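Lantibiotic dehydratase (PDB 5EHK) probably dehydrates serine and threonine residues of the NAI-107 precursor peptide in a tRNA-dependent way, presumably through glutamylation and elimination. Local coordinates at residues Leu748-Asp751 with Glu752-Thr756; Ala995-Ser998 with Ser999-Gly1002. One frame throughout, in Å; residues are numbered along the deposited sequence.

Contact 1: Leu748-Asp751 with Glu752-Thr756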
ATOM      1  N   LEU A 748     -18.581 -18.187 -33.372  1.00 48.16           N
ATOM      2  CA  LEU A 748     -17.178 -18.063 -33.039  1.00 46.02           C
ATOM      3  C   LEU A 748     -17.003 -17.057 -31.907  1.00 48.16           C
ATOM      4  O   LEU A 748     -16.151 -17.236 -31.028  1.00 45.34           O
ATOM      5  CB  LEU A 748     -16.371 -17.656 -34.269  1.00 44.59           C
ATOM      6  CG  LEU A 748     -14.855 -17.719 -34.072  1.00 49.89           C
ATOM      7  CD1 LEU A 748     -14.376 -19.152 -33.931  1.00 45.59           C
ATOM      8  CD2 LEU A 748     -14.163 -17.034 -35.231  1.00 47.93           C
ATOM      9  N   LEU A 749     -17.816 -16.003 -31.941  1.00 44.79           N
ATOM     10  CA  LEU A 749     -17.794 -14.975 -30.911  1.00 40.10           C
ATOM     11  C   LEU A 749     -18.286 -15.549 -29.596  1.00 45.00           C
ATOM     12  O   LEU A 749     -17.849 -15.125 -28.529  1.00 51.02           O
ATOM     13  CB  LEU A 749     -18.649 -13.768 -31.305  1.00 39.42           C
ATOM     14  CG  LEU A 749     -18.835 -12.682 -30.232  1.00 33.58           C
ATOM     15  CD1 LEU A 749     -17.587 -11.859 -30.092  1.00 27.58           C
ATOM     16  CD2 LEU A 749     -20.032 -11.782 -30.507  1.00 40.96           C
ATOM     17  N   ARG A 750     -19.188 -16.519 -29.662  1.00 40.96           N
ATOM     18  CA  ARG A 750     -19.717 -17.097 -28.436  1.00 47.65           C
ATOM     19  C   ARG A 750     -18.659 -17.963 -27.773  1.00 49.42           C
ATOM     20  O   ARG A 750     -18.435 -17.869 -26.569  1.00 56.02           O
ATOM     21  CB  ARG A 750     -20.985 -17.905 -28.706  1.00 58.78           C
ATOM     22  CG  ARG A 750     -21.675 -18.453 -27.456  1.00 58.67           C
ATOM     23  CD  ARG A 750     -22.942 -19.187 -27.867  1.00 61.48           C
ATOM     24  NE  ARG A 750     -23.685 -19.764 -26.752  1.00 65.34           N
ATOM     25  CZ  ARG A 750     -24.877 -20.335 -26.889  1.00 67.27           C
ATOM     26  NH1 ARG A 750     -25.436 -20.410 -28.089  1.00 65.38           N
ATOM     27  NH2 ARG A 750     -25.506 -20.839 -25.837  1.00 73.54           N
ATOM     28  N   ASP A 751     -18.007 -18.803 -28.567  1.00 48.75           N
ATOM     29  CA  ASP A 751     -16.966 -19.687 -28.066  1.00 48.14           C
ATOM     30  C   ASP A 751     -15.811 -18.865 -27.518  1.00 51.20           C
ATOM     31  O   ASP A 751     -15.247 -19.181 -26.467  1.00 51.62           O
ATOM     32  CB  ASP A 751     -16.457 -20.585 -29.191  1.00 49.86           C
ATOM     33  CG  ASP A 751     -15.594 -21.727 -28.685  1.00 58.10           C
ATOM     34  OD1 ASP A 751     -15.822 -22.201 -27.550  1.00 65.54           O
ATOM     35  OD2 ASP A 751     -14.676 -22.144 -29.423  1.00 59.11           O
ATOM     36  N   GLU A 752     -15.466 -17.805 -28.240  1.00 52.26           N
ATOM     37  CA  GLU A 752     -14.360 -16.944 -27.842  1.00 52.94           C
ATOM     38  C   GLU A 752     -14.656 -16.207 -26.537  1.00 51.88           C
ATOM     39  O   GLU A 752     -13.742 -15.925 -25.762  1.00 48.77           O
ATOM     40  CB  GLU A 752     -13.999 -15.961 -28.961  1.00 44.76           C
ATOM     41  CG  GLU A 752     -12.744 -15.147 -28.693  1.00 43.50           C
ATOM     42  CD  GLU A 752     -11.464 -15.981 -28.719  1.00 54.61           C
ATOM     43  OE1 GLU A 752     -11.338 -16.899 -29.561  1.00 50.46           O
ATOM     44  OE2 GLU A 752     -10.577 -15.716 -27.882  1.00 59.39           O
ATOM     45  N   LEU A 753     -15.926 -15.869 -26.313  1.00 50.46           N
ATOM     46  CA  LEU A 753     -16.318 -15.171 -25.091  1.00 49.19           C
ATOM     47  C   LEU A 753     -16.372 -16.093 -23.871  1.00 49.37           C
ATOM     48  O   LEU A 753     -15.958 -15.708 -22.779  1.00 48.33           O
ATOM     49  CB  LEU A 753     -17.640 -14.425 -25.273  1.00 45.98           C
ATOM     50  CG  LEU A 753     -18.073 -13.570 -24.077  1.00 46.72           C
ATOM     51  CD1 LEU A 753     -16.912 -12.756 -23.536  1.00 43.49           C
ATOM     52  CD2 LEU A 753     -19.221 -12.652 -24.463  1.00 46.41           C
ATOM     53  N   ARG A 754     -16.873 -17.308 -24.060  1.00 51.25           N
ATOM     54  CA  ARG A 754     -16.872 -18.293 -22.986  1.00 53.60           C
ATOM     55  C   ARG A 754     -15.430 -18.516 -22.576  1.00 53.87           C
ATOM     56  O   ARG A 754     -15.108 -18.649 -21.394  1.00 55.45           O
ATOM     57  CB  ARG A 754     -17.482 -19.615 -23.465  1.00 59.35           C
ATOM     58  CG  ARG A 754     -18.943 -19.530 -23.918  1.00 66.40           C
ATOM     59  CD  ARG A 754     -19.424 -20.839 -24.548  1.00 68.02           C
ATOM     60  NE  ARG A 754     -19.372 -21.953 -23.602  1.00 85.03           N
ATOM     61  CZ  ARG A 754     -19.676 -23.214 -23.903  1.00 83.85           C
ATOM     62  NH1 ARG A 754     -20.057 -23.535 -25.133  1.00 75.68           N
ATOM     63  NH2 ARG A 754     -19.595 -24.154 -22.972  1.00 86.61           N
ATOM     64  N   ARG A 755     -14.564 -18.526 -23.580  1.00 54.74           N
ATOM     65  CA  ARG A 755     -13.145 -18.792 -23.406  1.00 52.71           C
ATOM     66  C   ARG A 755     -12.357 -17.592 -22.861  1.00 52.72           C
ATOM     67  O   ARG A 755     -11.505 -17.753 -21.997  1.00 59.11           O
ATOM     68  CB  ARG A 755     -12.558 -19.286 -24.730  1.00 53.83           C
ATOM     69  CG  ARG A 755     -11.061 -19.394 -24.746  1.00 58.83           C
ATOM     70  CD  ARG A 755     -10.547 -19.808 -26.113  1.00 62.42           C
ATOM     71  NE  ARG A 755      -9.091 -19.805 -26.128  1.00 66.98           N
ATOM     72  CZ  ARG A 755      -8.354 -18.756 -26.461  1.00 72.61           C
ATOM     73  NH1 ARG A 755      -8.940 -17.631 -26.837  1.00 63.67           N
ATOM     74  NH2 ARG A 755      -7.030 -18.838 -26.435  1.00 92.08           N
ATOM     75  N   THR A 756     -12.636 -16.393 -23.363  1.00 50.68           N
ATOM     76  CA  THR A 756     -11.907 -15.202 -22.923  1.00 52.21           C
ATOM     77  C   THR A 756     -12.864 -14.112 -22.444  1.00 55.86           C
ATOM     78  O   THR A 756     -13.203 -13.212 -23.211  1.00 54.74           O
ATOM     79  CB  THR A 756     -11.061 -14.613 -24.078  1.00 54.77           C
ATOM     80  OG1 THR A 756     -10.531 -15.673 -24.884  1.00 61.82           O
ATOM     81  CG2 THR A 756      -9.919 -13.771 -23.540  1.00 54.98           C
TER

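Contact 2: Ala995-Ser998 with Ser999-Gly1002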
ATOM      1  N   ALA A 995      27.612  31.738   7.825  1.00 34.28           N
ATOM      2  CA  ALA A 995      28.248  30.928   6.783  1.00 37.49           C
ATOM      3  C   ALA A 995      27.529  29.605   6.663  1.00 38.26           C
ATOM      4  O   ALA A 995      26.813  29.361   5.701  1.00 39.59           O
ATOM      5  CB  ALA A 995      29.717  30.689   7.106  1.00 31.89           C
ATOM      6  N   TRP A 996      27.684  28.770   7.684  1.00 41.70           N
ATOM      7  CA  TRP A 996      27.097  27.435   7.672  1.00 36.77           C
ATOM      8  C   TRP A 996      25.560  27.404   7.646  1.00 33.09           C
ATOM      9  O   TRP A 996      24.973  26.632   6.889  1.00 34.31           O
ATOM     10  CB  TRP A 996      27.648  26.622   8.834  1.00 30.62           C
ATOM     11  CG  TRP A 996      29.124  26.505   8.781  1.00 27.56           C
ATOM     12  CD1 TRP A 996      30.023  26.974   9.701  1.00 28.77           C
ATOM     13  CD2 TRP A 996      29.890  25.874   7.755  1.00 25.26           C
ATOM     14  NE1 TRP A 996      31.303  26.675   9.301  1.00 28.80           N
ATOM     15  CE2 TRP A 996      31.246  26.002   8.108  1.00 26.49           C
ATOM     16  CE3 TRP A 996      29.560  25.217   6.572  1.00 23.61           C
ATOM     17  CZ2 TRP A 996      32.269  25.493   7.321  1.00 22.86           C
ATOM     18  CZ3 TRP A 996      30.571  24.719   5.794  1.00 25.95           C
ATOM     19  CH2 TRP A 996      31.911  24.856   6.170  1.00 27.03           C
ATOM     20  N   MET A 997      24.905  28.257   8.425  1.00 30.73           N
ATOM     21  CA  MET A 997      23.450  28.272   8.411  1.00 33.12           C
ATOM     22  C   MET A 997      22.894  28.625   7.024  1.00 41.61           C
ATOM     23  O   MET A 997      21.734  28.353   6.734  1.00 45.49           O
ATOM     24  CB  MET A 997      22.889  29.237   9.462  1.00 38.03           C
ATOM     25  CG  MET A 997      23.116  28.808  10.899  1.00 36.99           C
ATOM     26  SD  MET A 997      22.614  27.108  11.244  1.00 29.77           S
ATOM     27  CE  MET A 997      20.878  27.107  10.793  1.00 27.83           C
ATOM     28  N   SER A 998      23.712  29.208   6.154  1.00 40.01           N
ATOM     29  CA  SER A 998      23.210  29.583   4.835  1.00 43.20           C
ATOM     30  C   SER A 998      23.133  28.393   3.887  1.00 44.71           C
ATOM     31  O   SER A 998      22.390  28.433   2.893  1.00 48.30           O
ATOM     32  CB  SER A 998      24.001  30.744   4.220  1.00 42.12           C
ATOM     33  OG  SER A 998      23.875  31.919   5.003  1.00 44.36           O
ATOM     34  N   SER A 999      23.908  27.349   4.183  1.00 38.73           N
ATOM     35  CA  SER A 999      23.965  26.162   3.321  1.00 45.62           C
ATOM     36  C   SER A 999      22.777  25.250   3.625  1.00 43.82           C
ATOM     37  O   SER A 999      22.615  24.171   3.046  1.00 35.81           O
ATOM     38  CB  SER A 999      25.252  25.385   3.563  1.00 39.82           C
ATOM     39  OG  SER A 999      25.334  25.010   4.922  1.00 37.12           O
ATOM     40  N   THR A1000      21.943  25.722   4.536  1.00 41.02           N
ATOM     41  CA  THR A1000      20.912  24.919   5.150  1.00 34.95           C
ATOM     42  C   THR A1000      19.512  25.150   4.559  1.00 46.51           C
ATOM     43  O   THR A1000      18.579  24.401   4.850  1.00 53.60           O
ATOM     44  CB  THR A1000      20.953  25.154   6.662  1.00 37.27           C
ATOM     45  OG1 THR A1000      21.010  23.900   7.347  1.00 29.27           O
ATOM     46  CG2 THR A1000      19.780  26.000   7.142  1.00 36.41           C
ATOM     47  N   GLY A1001      19.361  26.178   3.727  1.00 48.05           N
ATOM     48  CA  GLY A1001      18.081  26.439   3.091  1.00 52.30           C
ATOM     49  C   GLY A1001      18.008  27.640   2.159  1.00 59.33           C
ATOM     50  O   GLY A1001      18.860  28.532   2.188  1.00 56.00           O
ATOM     51  N   GLY A1002      16.982  27.639   1.308  1.00 61.42           N
ATOM     52  CA  GLY A1002      16.695  28.749   0.420  1.00 60.33           C
ATOM     53  C   GLY A1002      16.098  29.853   1.261  1.00 62.01           C
ATOM     54  O   GLY A1002      15.429  29.571   2.253  1.00 60.76           O
TER

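Contact 1: Leu748-Asp751 with Glu752-Thr756
Leu748 O receives the backbone N of Glu752 at 2.9 Å, and Arg750 O likewise takes Arg754 N at 3.0 Å with a nearly straight N-H...O angle of 166°. These i to i+4 bonds, with that from Arg755 N to Asp751 O, run through the last turns of helix 743-755. The side chain of Glu752 carries most of the specific chemistry. Its CB sits beside Leu748 O, one turn back. With CG anti to the backbone N (chi1 -173°) and a bend at the next bond, the chain leads away from Leu748-Asp751, and the buried side chain touches Leu736 and Leu759. At the tip, OE1 forms a salt bridge to Arg131 of helix 119-138. The other oxygen turns to the helix end: Arg755 NH1 approaches Glu752 OE2 at 2.7 Å in a salt bridge, with the oxygen at the edge of the guanidinium and in its plane, and Thr756 OG1 donates to the same Glu752 OE2 at 3.0 Å from above the carboxylate plane. Arg755 stays extended from CG to NE, then twists at its last torsion (-90°), which brings NH1 round to the acid. Thr756, the first residue to leave helical geometry, also bonds through its N to Glu752 O at 2.7 Å; the backbone O and the carboxylate of Glu752 thus both bond to Thr756. Asp751 OD2 pairs with Arg131 as well, and Arg131 thereby bridges two acids of consecutive residues. Gripped by two arginines and a hydroxyl, the Glu752 carboxylate probably remains ionised despite its burial, and its rotation is fixed from both oxygens, tying the helix end to helix 119-138 by charge.

Contact 2: Ala995-Ser998 with Ser999-Gly1002
Ser999 doubles back on Trp996 in the turn that follows helix 992-997, and one carbonyl oxygen is gripped twice. Ser999 OG donates to Trp996 O at 2.6 Å, lying in the carbonyl plane on a lone pair, while Ser999 N reaches Trp996 O at 3.0 Å from well above that plane. The two donors therefore use different directions of approach. The hydroxyl can turn back because its first torsion (58°) sets OG between the backbone N and the carbonyl carbon. These i to i+3 bonds are the tight part of the turn. One residue on, the hold slackens: Thr1000 N to Met997 O is a weak bond of 3.4 Å, and the side-chain contact is a methyl pair, Met997 CE and Thr1000 CG2 at 4.0 Å, the two chains side by side and pointing the same way. Met997 comes round to this position through bends at its second and third torsions. Burial follows a different division: Trp996, Met997 and Ser998 are buried, whereas Ser999, Thr1000 and Gly1001 are partly exposed, and from Gly1001, whose backbone is extended, the chain runs on as loop. Ser998 OG bonds back to Ala994 O and also to Gln1105. Around the turn, the Trp996 side chain touches Ala962 of helix 950-965 and Leu1071 and Val1074 of helix 1068-1085, its NE1 bonded to Gly966 O and its ring meeting Phe965 almost perpendicularly, whereas Met997 and Thr1000 rest on helix 1090-1109 through Ala1100, Val1104, Leu1097 and Arg1101.

Contact 1 is the last part of a helix and contact 2 the turn beyond one; they lie about 67 Å apart, centre to centre, on opposite sides of the chain's centre, and share no element. Residues 748-756 touch strand 735-739 and helices 119-138 and 707-721; residues 995-1002 lie among helices of the C-terminal part of the chain. Both are partly buried, but contact 1 includes the exposed Arg754 and Arg755, while no touching residue of contact 2 is fully exposed. In contact 1, regular i to i+4 bonds continue to the end and charged side chains close it, whereas contact 2 holds its turn by the hydroxyl and N of Ser999, beside apolar groups.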